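PDB 6LSU: intracellular protein transport protein USO1 from Saccharomyces cerevisiae S288c, which tethers vesicles in protein transport from the endoplasmic reticulum to the Golgi complex, the chain here being its globular head without the coiled-coil tail. Local coordinates for residues A[628-633]-A[714-719]; A[581-586]-A[622-627]; A[669-674]-A[707-712]; A[541-546]-A[594-599]. All coordinates share one frame; numbering follows the deposited sequence.

Contact 1: residues A[628-633]-A[714-719]; sequences VTMLLG and YRIRTA
Ile-716, on the short helix 713-717, meets Met-630 on the face of helix 622-637 that it covers, and Ala-719 closes on Gly-633 one turn further along. Taking 714-719 in order, Ile-716 is the first to touch. Its CB points at the partner helix, and its CG2 branch, set anti to the backbone N, comes 3.6 Å from CG of Met-630. The two side chains meet at a slant, and the methionine reaches this place because its CG lies anti to its own backbone N (chi1 -157°). Met-630 then bends at chi3, turning its CE toward Phe-670 and Phe-709. The carbonyl of Ile-716 is used twice, accepting Ala-719 N at 2.9 Å and also the hydroxyl of Tyr-663. At Thr-718 the backbone leaves helical torsions. Ala-719 follows, with its CB directed at the helix and 3.9 Å from the backbone O of Gly-633. Their CA atoms are 5.9 Å apart, a close backbone approach made where Gly-633 has no side chain and Ala-719 ends at CB. No hydrogen bond spans the two segments, which together bury 125 Å². Nearby, Arg-715 adds a long, weak ion pair to Glu-637. With one apolar pair and one methyl against a backbone carbonyl oxygen, the chemistry implies that, between the segments, the last modelled helix of the head is joined to an ARM 10 helix by van der Waals packing.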
loop_
_atom_site.group_PDB
_atom_site.type_symbol
_atom_site.label_atom_id
_atom_site.label_comp_id
_atom_site.label_asym_id
_atom_site.label_seq_id
_atom_site.Cartn_x
_atom_site.Cartn_y
_atom_site.Cartn_z
ATOM N N VAL A 628 20.308 -23.052 17.500
ATOM C CA VAL A 628 20.800 -24.446 17.688
ATOM C C VAL A 628 20.382 -24.921 19.081
ATOM O O VAL A 628 19.877 -26.000 19.181
ATOM C CB VAL A 628 22.318 -24.611 17.500
ATOM C CG1 VAL A 628 22.727 -26.026 17.888
ATOM C CG2 VAL A 628 22.744 -24.343 16.068
ATOM N N THR A 629 20.637 -24.150 20.122
ATOM C CA THR A 629 20.333 -24.561 21.522
ATOM C C THR A 629 18.828 -24.787 21.601
ATOM O O THR A 629 18.405 -25.806 22.153
ATOM C CB THR A 629 20.776 -23.507 22.538
ATOM O OG1 THR A 629 22.150 -23.216 22.279
ATOM C CG2 THR A 629 20.506 -23.911 23.973
ATOM N N MET A 630 18.050 -23.848 21.060
ATOM C CA MET A 630 16.560 -23.886 21.101
ATOM C C MET A 630 16.041 -25.161 20.396
ATOM O O MET A 630 15.100 -25.861 20.905
ATOM C CB MET A 630 15.995 -22.664 20.398
ATOM C CG MET A 630 14.600 -22.359 20.868
ATOM S SD MET A 630 13.839 -21.062 19.889
ATOM C CE MET A 630 14.957 -19.707 20.260
ATOM N N LEU A 631 16.640 -25.482 19.243
ATOM C CA LEU A 631 16.261 -26.690 18.488
ATOM C C LEU A 631 16.300 -27.891 19.434
ATOM O O LEU A 631 15.298 -28.710 19.441
ATOM C CB LEU A 631 17.238 -26.853 17.326
ATOM C CG LEU A 631 16.651 -27.455 16.060
ATOM C CD1 LEU A 631 17.748 -28.056 15.166
ATOM C CD2 LEU A 631 15.616 -28.526 16.415
ATOM N N LEU A 632 17.412 -28.048 20.167
ATOM C CA LEU A 632 17.658 -29.248 21.004
ATOM C C LEU A 632 16.678 -29.273 22.179
ATOM O O LEU A 632 16.090 -30.352 22.454
ATOM C CB LEU A 632 19.116 -29.221 21.492
ATOM C CG LEU A 632 20.139 -29.370 20.375
ATOM C CD1 LEU A 632 21.533 -29.096 20.887
ATOM C CD2 LEU A 632 20.054 -30.762 19.744
ATOM N N GLY A 633 16.525 -28.142 22.843
ATOM C CA GLY A 633 15.494 -27.950 23.876
ATOM C C GLY A 633 14.129 -28.361 23.378
ATOM O O GLY A 633 13.516 -29.224 24.017
ATOM N N TYR A 714 7.984 -18.862 27.561
ATOM C CA TYR A 714 8.156 -19.498 28.890
ATOM C C TYR A 714 8.419 -20.987 28.694
ATOM O O TYR A 714 9.461 -21.466 29.161
ATOM C CB TYR A 714 6.945 -19.277 29.792
ATOM C CG TYR A 714 7.023 -19.986 31.116
ATOM C CD1 TYR A 714 7.798 -19.488 32.154
ATOM C CD2 TYR A 714 6.323 -21.164 31.327
ATOM C CE1 TYR A 714 7.856 -20.130 33.381
ATOM C CE2 TYR A 714 6.377 -21.824 32.546
ATOM C CZ TYR A 714 7.139 -21.300 33.571
ATOM O OH TYR A 714 7.176 -21.972 34.750
ATOM N N ARG A 715 7.514 -21.675 28.001
ATOM C CA ARG A 715 7.626 -23.126 27.710
ATOM C C ARG A 715 8.999 -23.448 27.098
ATOM O O ARG A 715 9.514 -24.488 27.438
ATOM C CB ARG A 715 6.512 -23.597 26.771
ATOM C CG ARG A 715 6.345 -25.109 26.772
ATOM C CD ARG A 715 5.332 -25.596 25.757
ATOM N NE ARG A 715 5.156 -27.038 25.814
ATOM C CZ ARG A 715 4.140 -27.697 25.272
ATOM N NH1 ARG A 715 3.210 -27.043 24.602
ATOM N NH2 ARG A 715 4.052 -29.015 25.370
ATOM N N ILE A 716 9.551 -22.611 26.205
ATOM C CA ILE A 716 10.851 -22.907 25.534
ATOM C C ILE A 716 11.895 -22.880 26.651
ATOM O O ILE A 716 12.479 -23.953 26.964
ATOM C CB ILE A 716 11.209 -21.910 24.401
ATOM C CG1 ILE A 716 10.134 -21.781 23.311
ATOM C CG2 ILE A 716 12.564 -22.268 23.799
ATOM C CD1 ILE A 716 9.461 -23.064 22.958
ATOM N N ARG A 717 12.064 -21.699 27.253
ATOM C CA ARG A 717 13.080 -21.385 28.291
ATOM C C ARG A 717 13.117 -22.473 29.375
ATOM O O ARG A 717 14.234 -22.740 29.856
ATOM C CB ARG A 717 12.772 -20.043 28.959
ATOM C CG ARG A 717 13.853 -19.570 29.918
ATOM C CD ARG A 717 13.544 -18.256 30.615
ATOM N NE ARG A 717 12.443 -18.362 31.575
ATOM C CZ ARG A 717 11.289 -17.684 31.519
ATOM N NH1 ARG A 717 11.043 -16.817 30.546
ATOM N NH2 ARG A 717 10.376 -17.880 32.455
ATOM N N THR A 718 11.970 -23.063 29.753
ATOM C CA THR A 718 11.866 -24.029 30.883
ATOM C C THR A 718 11.693 -25.464 30.374
ATOM O O THR A 718 11.097 -26.293 31.101
ATOM C CB THR A 718 10.722 -23.674 31.852
ATOM O OG1 THR A 718 9.466 -24.218 31.435
ATOM C CG2 THR A 718 10.565 -22.185 32.050
ATOM N N ALA A 719 12.165 -25.769 29.167
ATOM C CA ALA A 719 11.999 -27.115 28.584
ATOM C C ALA A 719 12.823 -28.110 29.416
ATOM O O ALA A 719 12.274 -29.178 29.752
ATOM C CB ALA A 719 12.391 -27.124 27.126
#

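Contact 2: residues A[581-586]-A[622-627]; sequences SYLTFL and VTIKCL
Leu-583 of ARM 9 packs against Leu-627 and Ile-624 of ARM 10, a helix-to-helix contact between successive armadillo repeats of the head. The short axes of 581-586 and 622-627 approach to 10.3 Å and run nearly parallel, at 28°, consistent with side-by-side stacking of helices from neighbouring repeats. The apolar contacts carry the interface. Leu-583 CD1 sits 3.7 Å from Leu-627 CB, the two side chains meeting at a slant, and the same methyl is 3.9 Å from Ile-624 CG2, whose side chain lies roughly perpendicular to it. Leu-583 takes this wedge position with CG anti to its carbonyl carbon (chi1 -84°), which sends one methyl between Leu-627 and Ile-624 and leaves CD2 beside the Leu-627 backbone, 3.9 Å from its C atom. With this side chain cut back to an alanine, the methyl shared by Ile-624 CG2 and Leu-627 CB is gone, and a gap would probably open between them. Leu-627 is further enclosed by Ile-580, Ile-587 and Phe-670. Polar interactions play no part across the segments, where no hydrogen bond is found. Thr-584 shows the division of labour within one side chain: its OG1 bonds back to the carbonyl of Ile-580 on its own helix, so the hydroxyl is satisfied locally, while the other branch, CG2, lies 4.1 Å from Leu-627 CD1.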
loop_
_atom_site.group_PDB
_atom_site.type_symbol
_atom_site.label_atom_id
_atom_site.label_comp_id
_atom_site.label_asym_id
_atom_site.label_seq_id
_atom_site.Cartn_x
_atom_site.Cartn_y
_atom_site.Cartn_z
ATOM N N SER A 581 17.067 -19.645 8.727
ATOM C CA SER A 581 15.892 -20.112 7.975
ATOM C C SER A 581 15.685 -21.579 8.298
ATOM O O SER A 581 14.598 -21.880 8.825
ATOM C CB SER A 581 16.035 -19.815 6.512
ATOM O OG SER A 581 16.012 -18.413 6.306
ATOM N N TYR A 582 16.696 -22.437 8.076
ATOM C CA TYR A 582 16.637 -23.884 8.489
ATOM C C TYR A 582 16.302 -24.006 9.969
ATOM O O TYR A 582 15.360 -24.765 10.290
ATOM C CB TYR A 582 17.941 -24.632 8.250
ATOM C CG TYR A 582 18.278 -24.853 6.800
ATOM C CD1 TYR A 582 17.465 -25.620 5.977
ATOM C CD2 TYR A 582 19.426 -24.301 6.251
ATOM C CE1 TYR A 582 17.748 -25.779 4.621
ATOM C CE2 TYR A 582 19.756 -24.470 4.913
ATOM C CZ TYR A 582 18.907 -25.214 4.087
ATOM O OH TYR A 582 19.259 -25.403 2.764
ATOM N N LEU A 583 17.000 -23.279 10.841
ATOM C CA LEU A 583 16.842 -23.495 12.306
ATOM C C LEU A 583 15.410 -23.186 12.741
ATOM O O LEU A 583 14.744 -24.118 13.263
ATOM C CB LEU A 583 17.870 -22.648 13.065
ATOM C CG LEU A 583 19.235 -23.312 13.168
ATOM C CD1 LEU A 583 20.299 -22.287 13.473
ATOM C CD2 LEU A 583 19.194 -24.416 14.205
ATOM N N THR A 584 14.934 -21.962 12.481
ATOM C CA THR A 584 13.551 -21.477 12.790
ATOM C C THR A 584 12.513 -22.407 12.122
ATOM O O THR A 584 11.459 -22.734 12.763
ATOM C CB THR A 584 13.356 -20.053 12.258
ATOM O OG1 THR A 584 13.629 -19.967 10.846
ATOM C CG2 THR A 584 14.262 -19.054 12.933
ATOM N N PHE A 585 12.783 -22.857 10.897
ATOM C CA PHE A 585 11.876 -23.810 10.230
ATOM C C PHE A 585 11.788 -25.061 11.112
ATOM O O PHE A 585 10.672 -25.277 11.687
ATOM C CB PHE A 585 12.309 -24.097 8.791
ATOM C CG PHE A 585 11.417 -25.086 8.115
ATOM C CD1 PHE A 585 10.041 -25.020 8.286
ATOM C CD2 PHE A 585 11.940 -26.098 7.320
ATOM C CE1 PHE A 585 9.202 -25.926 7.647
ATOM C CE2 PHE A 585 11.099 -27.017 6.697
ATOM C CZ PHE A 585 9.740 -26.929 6.866
ATOM N N LEU A 586 12.909 -25.800 11.287
ATOM C CA LEU A 586 12.904 -27.055 12.099
ATOM C C LEU A 586 12.308 -26.818 13.485
ATOM O O LEU A 586 11.476 -27.662 13.872
ATOM C CB LEU A 586 14.303 -27.637 12.241
ATOM C CG LEU A 586 14.633 -28.619 11.126
ATOM C CD1 LEU A 586 16.110 -28.886 11.053
ATOM C CD2 LEU A 586 13.832 -29.872 11.314
ATOM N N VAL A 622 25.907 -15.402 18.449
ATOM C CA VAL A 622 25.001 -15.636 19.612
ATOM C C VAL A 622 23.605 -16.055 19.124
ATOM O O VAL A 622 22.867 -16.791 19.900
ATOM C CB VAL A 622 24.958 -14.414 20.543
ATOM C CG1 VAL A 622 24.930 -13.110 19.767
ATOM C CG2 VAL A 622 23.798 -14.505 21.515
ATOM N N THR A 623 23.230 -15.633 17.905
ATOM C CA THR A 623 21.890 -15.917 17.334
ATOM C C THR A 623 21.828 -17.391 16.906
ATOM O O THR A 623 21.008 -18.139 17.502
ATOM C CB THR A 623 21.535 -14.937 16.213
ATOM O OG1 THR A 623 22.090 -13.663 16.522
ATOM C CG2 THR A 623 20.041 -14.779 16.072
ATOM N N ILE A 624 22.663 -17.815 15.954
ATOM C CA ILE A 624 22.781 -19.259 15.616
ATOM C C ILE A 624 22.942 -20.091 16.898
ATOM O O ILE A 624 22.218 -21.092 17.090
ATOM C CB ILE A 624 23.956 -19.549 14.689
ATOM C CG1 ILE A 624 23.984 -18.665 13.442
ATOM C CG2 ILE A 624 23.900 -21.018 14.345
ATOM C CD1 ILE A 624 22.740 -18.767 12.609
ATOM N N LYS A 625 23.870 -19.693 17.763
ATOM C CA LYS A 625 24.175 -20.498 18.961
ATOM C C LYS A 625 22.864 -20.699 19.723
ATOM O O LYS A 625 22.581 -21.868 20.077
ATOM C CB LYS A 625 25.359 -19.862 19.693
ATOM C CG LYS A 625 25.393 -19.964 21.209
ATOM C CD LYS A 625 26.623 -19.277 21.752
ATOM C CE LYS A 625 26.411 -18.626 23.104
ATOM N NZ LYS A 625 27.556 -17.740 23.446
ATOM N N CYS A 626 22.058 -19.655 19.931
ATOM C CA CYS A 626 20.790 -19.796 20.714
ATOM C C CYS A 626 19.758 -20.622 19.903
ATOM O O CYS A 626 18.973 -21.404 20.508
ATOM C CB CYS A 626 20.230 -18.438 21.127
ATOM S SG CYS A 626 21.347 -17.414 22.155
ATOM N N LEU A 627 19.747 -20.501 18.565
ATOM C CA LEU A 627 18.737 -21.197 17.727
ATOM C C LEU A 627 19.028 -22.690 17.707
ATOM O O LEU A 627 18.026 -23.501 17.895
ATOM C CB LEU A 627 18.705 -20.605 16.313
ATOM C CG LEU A 627 17.909 -19.306 16.193
ATOM C CD1 LEU A 627 17.901 -18.812 14.745
ATOM C CD2 LEU A 627 16.498 -19.512 16.721
#

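Contact 3: residues A[669-674]-A[707-712]; sequences QFKKDS and QLFNEN
The helical parts of the two segments, carrying Phe-670 and Phe-709 respectively, cross steeply, their short axes 12.2 Å apart at closest and at a signed angle of -108°. With backbones that far apart, large side chains have to bridge the gap. Phe-670 turns its edge onto the face of Phe-709 in a T-shaped stack, with ring centroids 5.1 Å apart and planes at 84°. The closest pair is Phe-670 CD2 and Phe-709 CZ at 3.6 Å, so the edge lands toward the rim of the Phe-709 ring instead of its middle. Both rings have CG anti to their backbone N (chi1 near 180° in each), which points each of them across to the other helix. These helices, 660-673 and 703-711, come later in the chain than helix 622-637 of ARM 10 and continue the mainly helical, armadillo-type packing of the globular head; Phe-670 also touches Cys-626 there. Phe-676 completes the aromatic cluster, stacking on Phe-670 and meeting Phe-709 edge-to-face. With the ring of Phe-709 gone, as in a valine, the edge of Phe-670 is likely to lose its partner face, and a gap to open between the two helices. At the partly exposed side, Lys-671 crosses the edge of the Phe-709 ring at a slant, touching it with CB and with CG, the latter 4.0 Å from CE2 and near the ring plane. Bent at chi2 and chi4, the chain then brings NZ to 2.9 Å from OD1 of Asn-710.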
loop_
_atom_site.group_PDB
_atom_site.type_symbol
_atom_site.label_atom_id
_atom_site.label_comp_id
_atom_site.label_asym_id
_atom_site.label_seq_id
_atom_site.Cartn_x
_atom_site.Cartn_y
_atom_site.Cartn_z
ATOM N N GLN A 669 18.678 -15.055 26.317
ATOM C CA GLN A 669 19.641 -14.150 25.647
ATOM C C GLN A 669 19.163 -13.916 24.219
ATOM O O GLN A 669 19.515 -12.843 23.642
ATOM C CB GLN A 669 21.078 -14.673 25.630
ATOM C CG GLN A 669 22.010 -13.711 24.895
ATOM C CD GLN A 669 23.489 -13.963 25.062
ATOM O OE1 GLN A 669 23.998 -15.034 24.722
ATOM N NE2 GLN A 669 24.196 -12.941 25.541
ATOM N N PHE A 670 18.420 -14.880 23.660
ATOM C CA PHE A 670 17.902 -14.846 22.266
ATOM C C PHE A 670 16.838 -13.748 22.127
ATOM O O PHE A 670 16.880 -12.996 21.131
ATOM C CB PHE A 670 17.323 -16.208 21.871
ATOM C CG PHE A 670 16.676 -16.241 20.510
ATOM C CD1 PHE A 670 17.444 -16.181 19.356
ATOM C CD2 PHE A 670 15.296 -16.254 20.391
ATOM C CE1 PHE A 670 16.846 -16.204 18.106
ATOM C CE2 PHE A 670 14.702 -16.259 19.139
ATOM C CZ PHE A 670 15.476 -16.259 17.999
ATOM N N LYS A 671 15.907 -13.699 23.085
ATOM C CA LYS A 671 14.851 -12.661 23.178
ATOM C C LYS A 671 15.519 -11.282 23.283
ATOM O O LYS A 671 15.145 -10.410 22.488
ATOM C CB LYS A 671 13.893 -12.951 24.348
ATOM C CG LYS A 671 12.510 -12.308 24.246
ATOM C CD LYS A 671 12.437 -11.143 23.239
ATOM C CE LYS A 671 11.135 -10.363 23.216
ATOM N NZ LYS A 671 10.064 -11.065 22.465
ATOM N N LYS A 672 16.503 -11.087 24.170
ATOM C CA LYS A 672 16.957 -9.721 24.574
ATOM C C LYS A 672 18.206 -9.237 23.823
ATOM O O LYS A 672 18.346 -8.033 23.724
ATOM C CB LYS A 672 17.234 -9.622 26.076
ATOM C CG LYS A 672 16.275 -10.363 27.002
ATOM C CD LYS A 672 14.827 -9.883 27.008
ATOM C CE LYS A 672 14.632 -8.400 27.280
ATOM N NZ LYS A 672 14.217 -7.656 26.065
ATOM N N ASP A 673 19.099 -10.090 23.330
ATOM C CA ASP A 673 20.463 -9.631 22.928
ATOM C C ASP A 673 20.889 -10.193 21.557
ATOM O O ASP A 673 22.092 -10.125 21.246
ATOM C CB ASP A 673 21.485 -9.964 24.028
ATOM C CG ASP A 673 22.783 -9.170 23.965
ATOM O OD1 ASP A 673 22.844 -8.179 23.195
ATOM O OD2 ASP A 673 23.728 -9.550 24.689
ATOM N N SER A 674 19.957 -10.676 20.727
ATOM C CA SER A 674 20.263 -11.242 19.381
ATOM C C SER A 674 19.598 -10.422 18.274
ATOM O O SER A 674 18.902 -9.437 18.580
ATOM C CB SER A 674 19.823 -12.678 19.293
ATOM O OG SER A 674 18.415 -12.763 19.431
ATOM N N GLN A 707 5.838 -15.470 15.977
ATOM C CA GLN A 707 4.559 -15.571 16.719
ATOM C C GLN A 707 4.706 -16.781 17.636
ATOM O O GLN A 707 4.302 -16.730 18.834
ATOM C CB GLN A 707 3.351 -15.726 15.789
ATOM C CG GLN A 707 2.698 -14.426 15.331
ATOM C CD GLN A 707 1.805 -14.680 14.139
ATOM O OE1 GLN A 707 0.797 -15.380 14.234
ATOM N NE2 GLN A 707 2.198 -14.145 12.995
ATOM N N LEU A 708 5.237 -17.868 17.077
ATOM C CA LEU A 708 5.415 -19.131 17.843
ATOM C C LEU A 708 6.352 -18.872 19.044
ATOM O O LEU A 708 5.988 -19.209 20.164
ATOM C CB LEU A 708 5.993 -20.195 16.925
ATOM C CG LEU A 708 6.327 -21.495 17.653
ATOM C CD1 LEU A 708 5.052 -22.280 17.928
ATOM C CD2 LEU A 708 7.317 -22.336 16.869
ATOM N N PHE A 709 7.504 -18.244 18.829
ATOM C CA PHE A 709 8.464 -17.989 19.915
ATOM C C PHE A 709 7.766 -17.158 20.996
ATOM O O PHE A 709 7.641 -17.637 22.146
ATOM C CB PHE A 709 9.742 -17.330 19.407
ATOM C CG PHE A 709 10.720 -17.107 20.518
ATOM C CD1 PHE A 709 11.381 -18.176 21.104
ATOM C CD2 PHE A 709 10.913 -15.844 21.034
ATOM C CE1 PHE A 709 12.275 -17.968 22.141
ATOM C CE2 PHE A 709 11.798 -15.638 22.078
ATOM C CZ PHE A 709 12.470 -16.702 22.636
ATOM N N ASN A 710 7.303 -15.954 20.629
ATOM C CA ASN A 710 6.674 -15.002 21.583
ATOM C C ASN A 710 5.520 -15.682 22.335
ATOM O O ASN A 710 5.386 -15.432 23.497
ATOM C CB ASN A 710 6.270 -13.704 20.896
ATOM C CG ASN A 710 7.471 -12.885 20.458
ATOM O OD1 ASN A 710 8.559 -13.048 20.995
ATOM N ND2 ASN A 710 7.290 -12.000 19.489
ATOM N N GLU A 711 4.747 -16.562 21.716
ATOM C CA GLU A 711 3.530 -17.133 22.338
ATOM C C GLU A 711 3.894 -18.286 23.284
ATOM O O GLU A 711 3.015 -18.632 24.117
ATOM C CB GLU A 711 2.531 -17.551 21.252
ATOM C CG GLU A 711 1.764 -16.369 20.678
ATOM C CD GLU A 711 0.856 -16.662 19.493
ATOM O OE1 GLU A 711 0.455 -17.852 19.324
ATOM O OE2 GLU A 711 0.551 -15.698 18.741
ATOM N N ASN A 712 5.095 -18.880 23.155
ATOM C CA ASN A 712 5.558 -19.974 24.060
ATOM C C ASN A 712 6.953 -19.705 24.622
ATOM O O ASN A 712 7.665 -20.679 24.912
ATOM C CB ASN A 712 5.611 -21.332 23.365
ATOM C CG ASN A 712 4.367 -21.585 22.567
ATOM O OD1 ASN A 712 3.400 -22.130 23.112
ATOM N ND2 ASN A 712 4.396 -21.167 21.301
#

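Contact 4: residues A[541-546]-A[594-599]; sequences ITRNVT and FKATND
Arg-543, at the C-terminal end of helix 535-543, reaches across to Lys-595, Ala-596 and Asp-599 on an ARM 10 helix of the armadillo-type head. Nearly all of the 180 Å² buried between the segments centres on this one side chain. The tight part lies along its stem. CD is 3.9 Å from CA of Ala-596, and Trp-589 and Ile-560 line the same inner side, touching both Arg-543 and Ala-596. Here too is the salt bridge: NH1 donates to Asp-599 OD2 at 2.9 Å with an N-H...O angle of 155°. The carboxylate oxygen lies close to the guanidinium plane, at its edge, and is met on its syn side, though the donor is tilted out of the carboxylate plane; the two flat groups stand nearly perpendicular, at 84°, so a two-pronged pairing is not formed. A bend at chi3 (57°) swings the guanidinium into this pose. The looser side faces outward, with exposed residues over both faces of the guanidinium: Lys-595 CB lies over one, 3.7 Å from NE, and Asn-544 CG covers the other, 3.8 Å above the plane. NH2 of Arg-543 has a second charged partner, Glu-540 on its own helix, in a salt bridge; the two carboxylates would be expected to offset the nearby positive charge of Lys-595. Of that lysine's side chain, CB and CD make the contact, and the amine bends away, leaving Lys-595 NZ 6.1 Å from Arg-543 NH2.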
loop_
_atom_site.group_PDB
_atom_site.type_symbol
_atom_site.label_atom_id
_atom_site.label_comp_id
_atom_site.label_asym_id
_atom_site.label_seq_id
_atom_site.Cartn_x
_atom_site.Cartn_y
_atom_site.Cartn_z
ATOM N N ILE A 541 2.588 -34.822 4.858
ATOM C CA ILE A 541 2.982 -34.943 3.423
ATOM C C ILE A 541 4.428 -34.487 3.251
ATOM O O ILE A 541 5.116 -35.005 2.356
ATOM C CB ILE A 541 2.032 -34.126 2.507
ATOM C CG1 ILE A 541 0.620 -34.710 2.521
ATOM C CG2 ILE A 541 2.600 -34.039 1.084
ATOM C CD1 ILE A 541 -0.401 -33.846 1.825
ATOM N N THR A 542 4.843 -33.465 3.994
ATOM C CA THR A 542 6.164 -32.813 3.800
ATOM C C THR A 542 7.192 -33.729 4.441
ATOM O O THR A 542 8.244 -33.982 3.803
ATOM C CB THR A 542 6.223 -31.399 4.391
ATOM O OG1 THR A 542 5.243 -30.576 3.757
ATOM C CG2 THR A 542 7.597 -30.777 4.210
ATOM N N ARG A 543 6.839 -34.268 5.611
ATOM C CA ARG A 543 7.682 -35.236 6.370
ATOM C C ARG A 543 7.993 -36.451 5.480
ATOM O O ARG A 543 9.176 -36.864 5.377
ATOM C CB ARG A 543 7.015 -35.646 7.687
ATOM C CG ARG A 543 8.009 -36.091 8.741
ATOM C CD ARG A 543 7.455 -36.286 10.144
ATOM N NE ARG A 543 6.357 -37.237 10.177
ATOM C CZ ARG A 543 6.443 -38.543 9.896
ATOM N NH1 ARG A 543 7.592 -39.099 9.553
ATOM N NH2 ARG A 543 5.355 -39.292 9.931
ATOM N N ASN A 544 7.004 -37.035 4.832
ATOM C CA ASN A 544 7.197 -38.393 4.243
ATOM C C ASN A 544 7.774 -38.273 2.834
ATOM O O ASN A 544 7.771 -39.261 2.128
ATOM C CB ASN A 544 5.935 -39.242 4.406
ATOM C CG ASN A 544 5.687 -39.513 5.886
ATOM O OD1 ASN A 544 6.596 -39.956 6.605
ATOM N ND2 ASN A 544 4.490 -39.193 6.372
ATOM N N VAL A 545 8.306 -37.112 2.470
ATOM C CA VAL A 545 9.063 -36.952 1.202
ATOM C C VAL A 545 10.490 -37.466 1.420
ATOM O O VAL A 545 11.130 -37.119 2.452
ATOM C CB VAL A 545 9.053 -35.493 0.701
ATOM C CG1 VAL A 545 10.191 -35.214 -0.245
ATOM C CG2 VAL A 545 7.743 -35.144 0.030
ATOM N N THR A 546 10.993 -38.196 0.431
ATOM C CA THR A 546 12.344 -38.811 0.394
ATOM C C THR A 546 13.140 -38.155 -0.740
ATOM O O THR A 546 12.507 -37.738 -1.730
ATOM C CB THR A 546 12.177 -40.313 0.170
ATOM O OG1 THR A 546 11.663 -40.375 -1.166
ATOM C CG2 THR A 546 11.247 -40.974 1.172
ATOM N N PHE A 594 5.215 -34.502 17.643
ATOM C CA PHE A 594 5.866 -35.752 18.124
ATOM C C PHE A 594 6.518 -36.525 16.965
ATOM O O PHE A 594 7.687 -36.859 17.074
ATOM C CB PHE A 594 4.843 -36.586 18.897
ATOM C CG PHE A 594 4.525 -36.015 20.258
ATOM C CD1 PHE A 594 3.498 -35.099 20.434
ATOM C CD2 PHE A 594 5.270 -36.378 21.372
ATOM C CE1 PHE A 594 3.222 -34.568 21.691
ATOM C CE2 PHE A 594 4.996 -35.846 22.625
ATOM C CZ PHE A 594 3.972 -34.941 22.782
ATOM N N LYS A 595 5.812 -36.819 15.890
ATOM C CA LYS A 595 6.396 -37.585 14.766
ATOM C C LYS A 595 7.572 -36.813 14.161
ATOM O O LYS A 595 8.503 -37.465 13.639
ATOM C CB LYS A 595 5.371 -37.874 13.661
ATOM C CG LYS A 595 4.051 -38.474 14.127
ATOM C CD LYS A 595 3.386 -39.384 13.089
ATOM C CE LYS A 595 1.868 -39.314 13.084
ATOM N NZ LYS A 595 1.303 -39.315 14.455
ATOM N N ALA A 596 7.519 -35.479 14.128
ATOM C CA ALA A 596 8.615 -34.672 13.553
ATOM C C ALA A 596 9.795 -34.718 14.515
ATOM O O ALA A 596 10.939 -34.710 14.007
ATOM C CB ALA A 596 8.182 -33.254 13.256
ATOM N N THR A 597 9.536 -34.737 15.834
ATOM C CA THR A 597 10.600 -34.785 16.864
ATOM C C THR A 597 11.315 -36.146 16.758
ATOM O O THR A 597 12.546 -36.181 16.800
ATOM C CB THR A 597 10.059 -34.509 18.270
ATOM O OG1 THR A 597 9.692 -33.129 18.387
ATOM C CG2 THR A 597 11.089 -34.772 19.351
ATOM N N ASN A 598 10.572 -37.225 16.554
ATOM C CA ASN A 598 11.134 -38.586 16.406
ATOM C C ASN A 598 12.029 -38.644 15.165
ATOM O O ASN A 598 13.080 -39.347 15.220
ATOM C CB ASN A 598 10.044 -39.660 16.398
ATOM C CG ASN A 598 9.403 -39.825 17.761
ATOM O OD1 ASN A 598 9.731 -39.113 18.710
ATOM N ND2 ASN A 598 8.458 -40.745 17.870
ATOM N N ASP A 599 11.655 -37.960 14.089
ATOM C CA ASP A 599 12.437 -38.022 12.836
ATOM C C ASP A 599 13.750 -37.314 13.124
ATOM O O ASP A 599 14.796 -37.810 12.669
ATOM C CB ASP A 599 11.681 -37.419 11.656
ATOM C CG ASP A 599 10.650 -38.345 11.045
ATOM O OD1 ASP A 599 10.231 -39.313 11.728
ATOM O OD2 ASP A 599 10.269 -38.083 9.898
#

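From the N terminus, contact 4 opens first, at 541-546, and contact 2 opens at 581-586 before contact 4 closes at 594-599; contact 2 closes only at 622-627, so these two cross. Contact 2 ties ARM 9 to ARM 10, and contact 4 ties helix 535-543 to ARM 10. Contact 1 then opens on the same helix that ends contact 2, and returns at 714-719. Within that excursion lies contact 3, from 669-674 to 707-712. Contacts 1, 2 and 3 form one continuous packed region, touching one another around Phe-670. Contact 4 stands apart, about 20 Å centre to centre from contact 1.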